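Local structure of nucleoporin NUP82 (Chaetomium thermophilum, 5CWW) at residues B[202-205]-B[211-214]; B[227-232]-B[456-461]; B[265-270]-B[445-450]; B[284-289]-B[331-336]. The protein probably serves as a structural component of the nuclear pore complex and as a docking partner for transport factors, this chain being the protein's N-terminal beta-propeller part. All coordinates share one frame; numbering follows the deposited sequence.

Contact 1 (B[202-205]-B[211-214]); sequences WELS and TFDA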
loop_
_atom_site.group_PDB
_atom_site.type_symbol
_atom_site.label_atom_id
_atom_site.label_comp_id
_atom_site.label_asym_id
_atom_site.label_seq_id
_atom_site.Cartn_x
_atom_site.Cartn_y
_atom_site.Cartn_z
ATOM N N TRP B 202 -5.392 -6.678 11.243
ATOM C CA TRP B 202 -6.556 -7.107 12.018
ATOM C C TRP B 202 -6.817 -8.584 11.769
ATOM O O TRP B 202 -6.911 -9.008 10.618
ATOM C CB TRP B 202 -7.798 -6.297 11.643
ATOM C CG TRP B 202 -7.562 -4.827 11.484
ATOM C CD1 TRP B 202 -6.985 -4.200 10.417
ATOM C CD2 TRP B 202 -7.918 -3.793 12.411
ATOM N NE1 TRP B 202 -6.952 -2.843 10.626
ATOM C CE2 TRP B 202 -7.519 -2.567 11.843
ATOM C CE3 TRP B 202 -8.533 -3.787 13.667
ATOM C CZ2 TRP B 202 -7.714 -1.348 12.489
ATOM C CZ3 TRP B 202 -8.724 -2.574 14.306
ATOM C CH2 TRP B 202 -8.317 -1.373 13.717
ATOM N N GLU B 203 -6.939 -9.360 12.842
ATOM C CA GLU B 203 -7.221 -10.789 12.730
ATOM C C GLU B 203 -8.615 -11.086 13.266
ATOM O O GLU B 203 -8.819 -11.226 14.472
ATOM C CB GLU B 203 -6.159 -11.594 13.475
ATOM C CG GLU B 203 -4.765 -11.417 12.879
ATOM C CD GLU B 203 -3.693 -12.169 13.637
ATOM O OE1 GLU B 203 -3.837 -13.394 13.824
ATOM O OE2 GLU B 203 -2.705 -11.527 14.051
ATOM N N LEU B 204 -9.569 -11.194 12.347
ATOM C CA LEU B 204 -10.986 -11.159 12.689
ATOM C C LEU B 204 -11.555 -12.499 13.140
ATOM O O LEU B 204 -11.235 -13.550 12.587
ATOM C CB LEU B 204 -11.791 -10.649 11.492
ATOM C CG LEU B 204 -11.270 -9.357 10.859
ATOM C CD1 LEU B 204 -12.114 -8.980 9.655
ATOM C CD2 LEU B 204 -11.246 -8.226 11.879
ATOM N N SER B 205 -12.408 -12.434 14.157
ATOM C CA SER B 205 -13.182 -13.580 14.609
ATOM C C SER B 205 -14.554 -13.093 15.057
ATOM O O SER B 205 -14.662 -12.238 15.937
ATOM C CB SER B 205 -12.474 -14.313 15.747
ATOM O OG SER B 205 -13.283 -15.363 16.252
ATOM N N THR B 211 -11.743 -8.285 18.311
ATOM C CA THR B 211 -10.875 -8.440 17.140
ATOM C C THR B 211 -11.174 -7.380 16.088
ATOM O O THR B 211 -10.320 -7.057 15.263
ATOM C CB THR B 211 -11.021 -9.827 16.490
ATOM O OG1 THR B 211 -12.374 -10.020 16.056
ATOM C CG2 THR B 211 -10.633 -10.924 17.471
ATOM N N PHE B 212 -12.388 -6.841 16.121
ATOM C CA PHE B 212 -12.779 -5.769 15.213
ATOM C C PHE B 212 -12.441 -4.394 15.795
ATOM O O PHE B 212 -12.299 -3.419 15.054
ATOM C CB PHE B 212 -14.277 -5.851 14.903
ATOM C CG PHE B 212 -14.671 -7.072 14.117
ATOM C CD1 PHE B 212 -14.989 -8.258 14.759
ATOM C CD2 PHE B 212 -14.734 -7.031 12.734
ATOM C CE1 PHE B 212 -15.355 -9.380 14.034
ATOM C CE2 PHE B 212 -15.099 -8.150 12.004
ATOM C CZ PHE B 212 -15.407 -9.323 12.654
ATOM N N ASP B 213 -12.303 -4.323 17.117
ATOM C CA ASP B 213 -12.102 -3.047 17.802
ATOM C C ASP B 213 -10.655 -2.581 17.737
ATOM O O ASP B 213 -10.388 -1.384 17.636
ATOM C CB ASP B 213 -12.530 -3.147 19.269
ATOM C CG ASP B 213 -14.029 -3.309 19.435
ATOM O OD1 ASP B 213 -14.791 -2.725 18.636
ATOM O OD2 ASP B 213 -14.446 -4.016 20.376
ATOM N N ALA B 214 -9.727 -3.531 17.805
ATOM C CA ALA B 214 -8.305 -3.213 17.865
ATOM C C ALA B 214 -7.491 -4.149 16.980
ATOM O O ALA B 214 -7.832 -5.323 16.835
ATOM C CB ALA B 214 -7.812 -3.288 19.301
HETATM O O HOH W 1 -7.702 -7.581 15.282
#
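With chi1 at 60°, T211 sets OG1 between its backbone N and carbonyl carbon, where it meets the backbone N of S205; F212 has CG beside its N (chi1 -66°), which lays its ring against L204. The N-H of S205 points nearly straight at T211 OG1 (3.1 Å, 162° at the hydrogen), and the same hydroxyl is hydrogen-bonded to D208 O. L204 CD2 lies over one face of the F212 ring, 4.1 Å from its centroid, a CH-pi contact displaced toward the rim, while S205 O meets the ring edge at CE1 (3.5 Å). W202 reaches the chain at A214 with its six-membered ring, CZ3 lying 3.3 Å from A214 C. Segment 211-214 packs back against the end of strand 198-203, part of a four-stranded antiparallel propeller blade. A valine in place of T211 would probably leave the S205 N-H without its acceptor and D208 O without this partner. A water accepts from E203 N and donates to T211 O (2.7 Å) and A214 O, joining the two backbones. Direct and water-mediated bonds thus satisfy main-chain groups at and just past the strand end, while the L204-F212 pair supplies the apolar side.

Contact 2 (B[227-232]-B[456-461]); sequences ATYLDQ and KNKRLF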
loop_
_atom_site.group_PDB
_atom_site.type_symbol
_atom_site.label_atom_id
_atom_site.label_comp_id
_atom_site.label_asym_id
_atom_site.label_seq_id
_atom_site.Cartn_x
_atom_site.Cartn_y
_atom_site.Cartn_z
ATOM N N ALA B 227 14.254 4.722 12.179
ATOM C CA ALA B 227 14.715 3.955 13.329
ATOM C C ALA B 227 16.064 3.299 13.052
ATOM O O ALA B 227 16.426 3.072 11.899
ATOM C CB ALA B 227 13.690 2.906 13.703
ATOM N N THR B 228 16.788 2.985 14.122
ATOM C CA THR B 228 18.125 2.412 14.021
ATOM C C THR B 228 18.148 0.943 14.440
ATOM O O THR B 228 18.869 0.142 13.848
ATOM C CB THR B 228 19.133 3.195 14.890
ATOM O OG1 THR B 228 19.150 4.570 14.485
ATOM C CG2 THR B 228 20.537 2.618 14.759
ATOM N N TYR B 229 17.356 0.593 15.451
ATOM C CA TYR B 229 17.368 -0.759 16.006
ATOM C C TYR B 229 15.982 -1.394 15.963
ATOM O O TYR B 229 14.970 -0.694 16.004
ATOM C CB TYR B 229 17.895 -0.733 17.441
ATOM C CG TYR B 229 19.279 -0.133 17.559
ATOM C CD1 TYR B 229 20.404 -0.849 17.170
ATOM C CD2 TYR B 229 19.460 1.150 18.060
ATOM C CE1 TYR B 229 21.670 -0.304 17.276
ATOM C CE2 TYR B 229 20.722 1.702 18.170
ATOM C CZ TYR B 229 21.823 0.971 17.777
ATOM O OH TYR B 229 23.081 1.518 17.884
ATOM N N LEU B 230 15.944 -2.723 15.889
ATOM C CA LEU B 230 14.694 -3.460 15.688
ATOM C C LEU B 230 13.745 -3.418 16.888
ATOM O O LEU B 230 12.575 -3.788 16.763
ATOM C CB LEU B 230 14.993 -4.927 15.335
ATOM C CG LEU B 230 15.865 -5.767 16.281
ATOM C CD1 LEU B 230 15.152 -6.160 17.570
ATOM C CD2 LEU B 230 16.325 -7.025 15.571
ATOM N N ASP B 231 14.240 -2.980 18.043
ATOM C CA ASP B 231 13.437 -2.986 19.265
ATOM C C ASP B 231 12.931 -1.595 19.642
ATOM O O ASP B 231 12.324 -1.418 20.697
ATOM C CB ASP B 231 14.237 -3.582 20.430
ATOM C CG ASP B 231 15.567 -2.890 20.645
ATOM O OD1 ASP B 231 15.713 -1.718 20.244
ATOM O OD2 ASP B 231 16.474 -3.524 21.226
ATOM N N GLN B 232 13.180 -0.611 18.784
ATOM C CA GLN B 232 12.648 0.727 19.006
ATOM C C GLN B 232 11.136 0.710 18.836
ATOM O O GLN B 232 10.563 -0.272 18.361
ATOM C CB GLN B 232 13.282 1.737 18.049
ATOM C CG GLN B 232 14.760 1.993 18.310
ATOM C CD GLN B 232 15.334 3.075 17.416
ATOM O OE1 GLN B 232 16.305 2.849 16.695
ATOM N NE2 GLN B 232 14.738 4.261 17.463
ATOM N N LYS B 456 24.801 -4.923 18.132
ATOM C CA LYS B 456 25.724 -4.511 17.082
ATOM C C LYS B 456 26.357 -3.159 17.396
ATOM O O LYS B 456 25.667 -2.216 17.782
ATOM C CB LYS B 456 25.000 -4.446 15.734
ATOM C CG LYS B 456 25.814 -3.822 14.605
ATOM C CD LYS B 456 25.014 -3.767 13.315
ATOM C CE LYS B 456 25.750 -2.993 12.234
ATOM N NZ LYS B 456 24.939 -2.867 10.992
ATOM N N ASN B 457 27.673 -3.078 17.218
ATOM C CA ASN B 457 28.402 -1.827 17.383
ATOM C C ASN B 457 28.677 -1.185 16.030
ATOM O O ASN B 457 29.212 -1.828 15.127
ATOM C CB ASN B 457 29.716 -2.066 18.128
ATOM C CG ASN B 457 29.501 -2.526 19.558
ATOM O OD1 ASN B 457 28.475 -3.124 19.882
ATOM N ND2 ASN B 457 30.471 -2.248 20.421
ATOM N N LYS B 458 28.306 0.083 15.894
ATOM C CA LYS B 458 28.461 0.794 14.631
ATOM C C LYS B 458 29.934 0.947 14.272
ATOM O O LYS B 458 30.749 1.338 15.108
ATOM C CB LYS B 458 27.790 2.167 14.698
ATOM C CG LYS B 458 26.300 2.113 15.007
ATOM C CD LYS B 458 25.664 3.493 14.930
ATOM C CE LYS B 458 24.178 3.440 15.251
ATOM N NZ LYS B 458 23.516 4.763 15.073
ATOM N N ARG B 459 30.262 0.639 13.021
ATOM C CA ARG B 459 31.632 0.732 12.532
ATOM C C ARG B 459 31.776 1.933 11.605
ATOM O O ARG B 459 30.985 2.114 10.679
ATOM C CB ARG B 459 32.028 -0.555 11.806
ATOM C CG ARG B 459 31.869 -1.805 12.657
ATOM C CD ARG B 459 32.424 -3.037 11.961
ATOM N NE ARG B 459 32.239 -4.241 12.764
ATOM C CZ ARG B 459 32.695 -5.444 12.431
ATOM N NH1 ARG B 459 33.372 -5.615 11.303
ATOM N NH2 ARG B 459 32.474 -6.481 13.228
ATOM N N LEU B 460 32.789 2.751 11.864
ATOM C CA LEU B 460 32.990 3.988 11.120
ATOM C C LEU B 460 33.410 3.722 9.680
ATOM O O LEU B 460 32.952 4.397 8.758
ATOM C CB LEU B 460 34.036 4.861 11.816
ATOM C CG LEU B 460 33.700 5.258 13.254
ATOM C CD1 LEU B 460 34.874 5.971 13.893
ATOM C CD2 LEU B 460 32.455 6.134 13.308
ATOM N N PHE B 461 34.281 2.735 9.491
ATOM C CA PHE B 461 34.788 2.408 8.164
ATOM C C PHE B 461 33.837 1.480 7.406
ATOM O O PHE B 461 34.222 0.861 6.415
ATOM C CB PHE B 461 36.173 1.762 8.274
ATOM C CG PHE B 461 37.210 2.641 8.927
ATOM C CD1 PHE B 461 37.084 4.022 8.917
ATOM C CD2 PHE B 461 38.315 2.081 9.548
ATOM C CE1 PHE B 461 38.037 4.824 9.515
ATOM C CE2 PHE B 461 39.272 2.880 10.147
ATOM C CZ PHE B 461 39.133 4.252 10.131
#
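This is a small surface contact between two irregular loops, made by side-chain ends with no hydrogen bond or salt bridge across it: only 140 Å² is buried, and the nearest CA atoms, of Y229 and K456, are 9.2 Å apart. The K458 chain is extended beyond CG, bringing CE within 3.4 Å of Y229 OH and NZ within 3.7 Å of T228 CG2. The lysine lies at about a right angle to the threonine and obliquely to the tyrosine, and its last methylene meets both, CE being 3.8 Å from T228 CG2. T228 holds CG2 anti to the backbone N, and this methyl also sits over one face of the Y229 ring, 3.5 Å above its plane and toward the rim.

Within the beta-propeller fold, loop 227-232 follows helix 221-225; the other segment, 456-461, belongs to the long connection between strands 437-441 and 469-476. A type I beta turn from Y229 to Q232 shapes the first loop. Q232 OE1 accepts from two successive backbone amides, T228 N at 2.6 Å and Y229 N at 2.8 Å; the first donor stands 37° out of the carbonyl plane, the second tilts from it by 19°. These paired bonds fix the backbone carrying both touching side chains. Nearby, K456 NZ forms a salt bridge with E322, and T228 OG1 makes a weak hydrogen bond to the backbone of another protein's chain.

Contact 3 (B[265-270]-B[445-450]); sequences GGWAPM and GVEAQW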
loop_
_atom_site.group_PDB
_atom_site.type_symbol
_atom_site.label_atom_id
_atom_site.label_comp_id
_atom_site.label_asym_id
_atom_site.label_seq_id
_atom_site.Cartn_x
_atom_site.Cartn_y
_atom_site.Cartn_z
ATOM N N GLY B 265 5.696 -17.550 -4.628
ATOM C CA GLY B 265 6.680 -18.275 -3.848
ATOM C C GLY B 265 7.625 -17.342 -3.127
ATOM O O GLY B 265 7.457 -16.120 -3.155
ATOM N N GLY B 266 8.625 -17.926 -2.477
ATOM C CA GLY B 266 9.604 -17.159 -1.734
ATOM C C GLY B 266 8.968 -16.264 -0.695
ATOM O O GLY B 266 7.991 -16.635 -0.044
ATOM N N TRP B 267 9.528 -15.070 -0.547
ATOM C CA TRP B 267 9.073 -14.125 0.460
ATOM C C TRP B 267 7.859 -13.318 0.009
ATOM O O TRP B 267 7.302 -12.547 0.790
ATOM C CB TRP B 267 10.204 -13.169 0.822
ATOM C CG TRP B 267 11.391 -13.836 1.437
ATOM C CD1 TRP B 267 12.582 -14.114 0.832
ATOM C CD2 TRP B 267 11.506 -14.307 2.785
ATOM N NE1 TRP B 267 13.432 -14.728 1.719
ATOM C CE2 TRP B 267 12.794 -14.859 2.925
ATOM C CE3 TRP B 267 10.643 -14.318 3.884
ATOM C CZ2 TRP B 267 13.241 -15.415 4.122
ATOM C CZ3 TRP B 267 11.088 -14.872 5.072
ATOM C CH2 TRP B 267 12.375 -15.411 5.181
ATOM N N ALA B 268 7.461 -13.492 -1.248
ATOM C CA ALA B 268 6.407 -12.676 -1.851
ATOM C C ALA B 268 5.113 -12.631 -1.030
ATOM O O ALA B 268 4.566 -11.554 -0.799
ATOM C CB ALA B 268 6.111 -13.175 -3.262
ATOM N N PRO B 269 4.620 -13.791 -0.570
ATOM C CA PRO B 269 3.337 -13.714 0.144
ATOM C C PRO B 269 3.436 -13.131 1.559
ATOM O O PRO B 269 2.404 -13.008 2.216
ATOM C CB PRO B 269 2.862 -15.172 0.187
ATOM C CG PRO B 269 4.027 -16.025 -0.239
ATOM C CD PRO B 269 5.192 -15.147 -0.564
ATOM N N MET B 270 4.638 -12.773 2.008
ATOM C CA MET B 270 4.814 -12.070 3.283
ATOM C C MET B 270 5.312 -10.648 3.067
ATOM O O MET B 270 5.772 -10.002 4.009
ATOM C CB MET B 270 5.813 -12.795 4.184
ATOM C CG MET B 270 5.569 -14.265 4.345
ATOM S SD MET B 270 6.866 -15.018 5.334
ATOM C CE MET B 270 6.535 -16.745 5.003
ATOM N N GLY B 445 15.807 -9.165 -5.671
ATOM C CA GLY B 445 14.981 -10.066 -4.891
ATOM C C GLY B 445 14.752 -9.560 -3.483
ATOM O O GLY B 445 15.598 -9.732 -2.606
ATOM N N VAL B 446 13.605 -8.924 -3.271
ATOM C CA VAL B 446 13.221 -8.468 -1.944
ATOM C C VAL B 446 13.049 -9.666 -1.018
ATOM O O VAL B 446 12.352 -10.624 -1.351
ATOM C CB VAL B 446 11.921 -7.646 -1.982
ATOM C CG1 VAL B 446 11.473 -7.254 -0.565
ATOM C CG2 VAL B 446 12.115 -6.409 -2.836
ATOM N N GLU B 447 13.705 -9.607 0.136
ATOM C CA GLU B 447 13.677 -10.700 1.098
ATOM C C GLU B 447 13.522 -10.175 2.522
ATOM O O GLU B 447 13.555 -8.966 2.760
ATOM C CB GLU B 447 14.951 -11.539 0.981
ATOM C CG GLU B 447 16.234 -10.735 1.118
ATOM C CD GLU B 447 17.478 -11.582 0.929
ATOM O OE1 GLU B 447 17.390 -12.819 1.083
ATOM O OE2 GLU B 447 18.541 -11.009 0.612
ATOM N N ALA B 448 13.359 -11.100 3.461
ATOM C CA ALA B 448 13.181 -10.762 4.866
ATOM C C ALA B 448 14.350 -9.938 5.383
ATOM O O ALA B 448 15.509 -10.324 5.223
ATOM C CB ALA B 448 13.024 -12.020 5.688
ATOM N N GLN B 449 14.040 -8.799 5.993
ATOM C CA GLN B 449 15.058 -7.971 6.625
ATOM C C GLN B 449 14.512 -7.245 7.849
ATOM O O GLN B 449 13.357 -6.811 7.874
ATOM C CB GLN B 449 15.623 -6.955 5.628
ATOM C CG GLN B 449 16.451 -7.582 4.516
ATOM C CD GLN B 449 17.280 -6.570 3.750
ATOM O OE1 GLN B 449 17.726 -5.562 4.302
ATOM N NE2 GLN B 449 17.494 -6.837 2.468
ATOM N N TRP B 450 15.362 -7.143 8.866
ATOM C CA TRP B 450 15.063 -6.396 10.080
ATOM C C TRP B 450 16.181 -5.403 10.348
ATOM O O TRP B 450 17.299 -5.576 9.864
ATOM C CB TRP B 450 14.913 -7.333 11.282
ATOM C CG TRP B 450 13.776 -8.302 11.190
ATOM C CD1 TRP B 450 12.555 -8.182 11.778
ATOM C CD2 TRP B 450 13.760 -9.548 10.481
ATOM N NE1 TRP B 450 11.775 -9.273 11.479
ATOM C CE2 TRP B 450 12.492 -10.126 10.684
ATOM C CE3 TRP B 450 14.693 -10.227 9.694
ATOM C CZ2 TRP B 450 12.131 -11.352 10.128
ATOM C CZ3 TRP B 450 14.334 -11.447 9.143
ATOM C CH2 TRP B 450 13.063 -11.996 9.363
#
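W267 lays one face of its indole against the backbone and CB atoms of E447 and A448. The methyl of A448 stands 3.5 Å from the centroid of the six-membered ring, only 13° off the normal, which makes it a CH-pi contact over the face rather than at the rim. A448 N is 3.7 Å above the plane, over the centre of the indole. On the pyrrole side, E447 CB approaches W267 CD1 at 3.5 Å. The glutamate has CG between its backbone N and carbonyl carbon and runs on extended; its carboxylate plane is turned 63° from the indole.

In the beta-propeller, segment 265-270 links strands 254-258 and 272-276 of one four-stranded sheet, whereas 445-450 follows strand 437-441 of the five-stranded sheet that comes next along the chain, so the indole joins a loop of one sheet to a loop of the next. Its loop is tightly turned: a type II' beta turn from G265 to A268 is closed by A268 N to G265 O at 3.2 Å, with G266 at positive phi. A short 3-10 segment, 268-269, follows, spanned by the bond from M270 N to W267 O at 2.9 Å. An alanine in place of W267 would probably open a gap beneath the A448 methyl and deprive E447 CB of its apolar neighbour. Further around the indole, L302 of helix 298-315 touches it and W333 of helix 321-338 meets it with the ring planes at about 60°. Q330 NE2, from the same helix as W333, is bonded to both E447 OE1 and A448 O.

Contact 4 (B[284-289]-B[331-336]); sequences LCPLLP and LEWMSE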
loop_
_atom_site.group_PDB
_atom_site.type_symbol
_atom_site.label_atom_id
_atom_site.label_comp_id
_atom_site.label_asym_id
_atom_site.label_seq_id
_atom_site.Cartn_x
_atom_site.Cartn_y
_atom_site.Cartn_z
ATOM N N LEU B 284 7.757 -4.067 2.880
ATOM C CA LEU B 284 7.896 -4.602 4.231
ATOM C C LEU B 284 7.887 -6.119 4.186
ATOM O O LEU B 284 6.917 -6.716 3.722
ATOM C CB LEU B 284 6.754 -4.131 5.131
ATOM C CG LEU B 284 6.830 -2.806 5.881
ATOM C CD1 LEU B 284 5.544 -2.645 6.674
ATOM C CD2 LEU B 284 8.038 -2.736 6.806
ATOM N N CYS B 285 8.942 -6.746 4.691
ATOM C CA CYS B 285 9.038 -8.200 4.643
ATOM C C CYS B 285 9.931 -8.747 5.755
ATOM O O CYS B 285 11.042 -8.258 5.941
ATOM C CB CYS B 285 9.576 -8.640 3.281
ATOM S SG CYS B 285 9.912 -10.401 3.149
ATOM N N PRO B 286 9.465 -9.777 6.486
ATOM C CA PRO B 286 8.195 -10.504 6.377
ATOM C C PRO B 286 7.094 -9.945 7.276
ATOM O O PRO B 286 7.270 -9.894 8.494
ATOM C CB PRO B 286 8.579 -11.913 6.819
ATOM C CG PRO B 286 9.633 -11.691 7.848
ATOM C CD PRO B 286 10.335 -10.390 7.505
ATOM N N LEU B 287 5.976 -9.541 6.679
ATOM C CA LEU B 287 4.838 -9.033 7.436
ATOM C C LEU B 287 3.806 -10.139 7.620
ATOM O O LEU B 287 3.164 -10.561 6.657
ATOM C CB LEU B 287 4.209 -7.832 6.727
ATOM C CG LEU B 287 3.031 -7.174 7.452
ATOM C CD1 LEU B 287 3.480 -6.544 8.764
ATOM C CD2 LEU B 287 2.364 -6.140 6.560
ATOM N N LEU B 288 3.656 -10.603 8.858
ATOM C CA LEU B 288 2.741 -11.694 9.173
ATOM C C LEU B 288 1.804 -11.330 10.321
ATOM O O LEU B 288 2.194 -10.603 11.237
ATOM C CB LEU B 288 3.526 -12.958 9.533
ATOM C CG LEU B 288 4.217 -13.710 8.393
ATOM C CD1 LEU B 288 5.137 -14.778 8.961
ATOM C CD2 LEU B 288 3.197 -14.338 7.457
ATOM N N PRO B 289 0.562 -11.836 10.283
ATOM C CA PRO B 289 -0.269 -11.747 11.487
ATOM C C PRO B 289 0.252 -12.690 12.570
ATOM O O PRO B 289 1.187 -13.446 12.306
ATOM C CB PRO B 289 -1.661 -12.161 10.994
ATOM C CG PRO B 289 -1.427 -12.905 9.732
ATOM C CD PRO B 289 -0.189 -12.346 9.124
ATOM N N LEU B 331 17.822 -16.819 9.452
ATOM C CA LEU B 331 17.997 -18.132 10.057
ATOM C C LEU B 331 17.345 -18.180 11.435
ATOM O O LEU B 331 16.777 -19.197 11.834
ATOM C CB LEU B 331 19.483 -18.480 10.158
ATOM C CG LEU B 331 19.823 -19.806 10.838
ATOM C CD1 LEU B 331 19.091 -20.963 10.176
ATOM C CD2 LEU B 331 21.326 -20.039 10.813
ATOM N N GLU B 332 17.426 -17.068 12.158
ATOM C CA GLU B 332 16.806 -16.958 13.471
ATOM C C GLU B 332 15.285 -17.008 13.340
ATOM O O GLU B 332 14.602 -17.685 14.109
ATOM C CB GLU B 332 17.249 -15.666 14.156
ATOM C CG GLU B 332 16.806 -15.539 15.601
ATOM C CD GLU B 332 17.407 -14.327 16.287
ATOM O OE1 GLU B 332 18.187 -13.599 15.636
ATOM O OE2 GLU B 332 17.100 -14.105 17.478
ATOM N N TRP B 333 14.768 -16.293 12.347
ATOM C CA TRP B 333 13.344 -16.302 12.034
ATOM C C TRP B 333 12.855 -17.720 11.740
ATOM O O TRP B 333 11.842 -18.161 12.283
ATOM C CB TRP B 333 13.074 -15.380 10.842
ATOM C CG TRP B 333 11.635 -15.246 10.455
ATOM C CD1 TRP B 333 10.719 -14.391 10.996
ATOM C CD2 TRP B 333 10.950 -15.967 9.423
ATOM N NE1 TRP B 333 9.504 -14.542 10.371
ATOM C CE2 TRP B 333 9.620 -15.502 9.401
ATOM C CE3 TRP B 333 11.332 -16.961 8.518
ATOM C CZ2 TRP B 333 8.670 -16.002 8.513
ATOM C CZ3 TRP B 333 10.389 -17.454 7.637
ATOM C CH2 TRP B 333 9.073 -16.975 7.642
ATOM N N MET B 334 13.589 -18.432 10.889
ATOM C CA MET B 334 13.210 -19.783 10.488
ATOM C C MET B 334 13.275 -20.775 11.647
ATOM O O MET B 334 12.477 -21.711 11.709
ATOM C CB MET B 334 14.111 -20.268 9.348
ATOM C CG MET B 334 13.782 -21.672 8.838
ATOM S SD MET B 334 12.068 -21.859 8.304
ATOM C CE MET B 334 12.027 -20.752 6.896
ATOM N N SER B 335 14.225 -20.577 12.556
ATOM C CA SER B 335 14.408 -21.499 13.676
ATOM C C SER B 335 13.175 -21.511 14.579
ATOM O O SER B 335 12.892 -22.507 15.244
ATOM C CB SER B 335 15.650 -21.126 14.488
ATOM O OG SER B 335 15.428 -19.956 15.255
ATOM N N GLU B 336 12.448 -20.399 14.594
ATOM C CA GLU B 336 11.202 -20.310 15.346
ATOM C C GLU B 336 10.120 -21.179 14.708
ATOM O O GLU B 336 9.161 -21.571 15.370
ATOM C CB GLU B 336 10.726 -18.859 15.420
ATOM C CG GLU B 336 11.701 -17.907 16.103
ATOM C CD GLU B 336 11.432 -17.752 17.586
ATOM O OE1 GLU B 336 10.287 -17.414 17.951
ATOM O OE2 GLU B 336 12.368 -17.965 18.386
#
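P286 and L288 meet the W333 indole from two different directions. The proline puts CG 3.8 Å from W333 NE1, over one face and displaced toward the rim. From P286 CG to the centroid of the W333 five-membered ring is 4.2 Å, at 28° off the normal, an off-centre CH-pi contact. L288 instead brings CD1 to the edge, in the ring plane, 3.8 Å from W333 CZ2, and its side chain crosses the indole at about a right angle. The tryptophan reaches both by extending from its helix with CG anti to the backbone N (chi1 -177°).

One step out, a cis peptide before P286 shapes the loop leaving strand 281-284, and W333 is carried by helix 321-338. Around the indole, W450 adds an aromatic neighbour, its plane at about 40° to it, and P360 touches it too. The loop itself is tied down by L287 O to H181 NE2 and L288 O to R359 NE. With no hydrogen bond across the two segments, the join between helix and propeller loop is apolar, resting on the fit of an aliphatic ring and a methyl around one indole.

Contacts 3 and 4 form one buried region: their centres are 9 Å apart, M270 O and L287 N are probably hydrogen-bonded at 2.7 Å, and W450 CZ2 lies 3.3 Å from P286 CD. Both use carbon against indole, and helix 321-338, which carries W333 in contact 4, also borders contact 3. Contact 1 is partly buried and mixes polar backbone bonds, a water and one CH-pi pair within one blade and its connecting loop; it touches contact 4 where E203 packs on P289. Contact 2 lies at the surface, its centre 20 Å from that of contact 4, and relies on a lysine methylene rather than aromatic packing. Along the chain, contacts 3 and 4 lie inside the loop it closes.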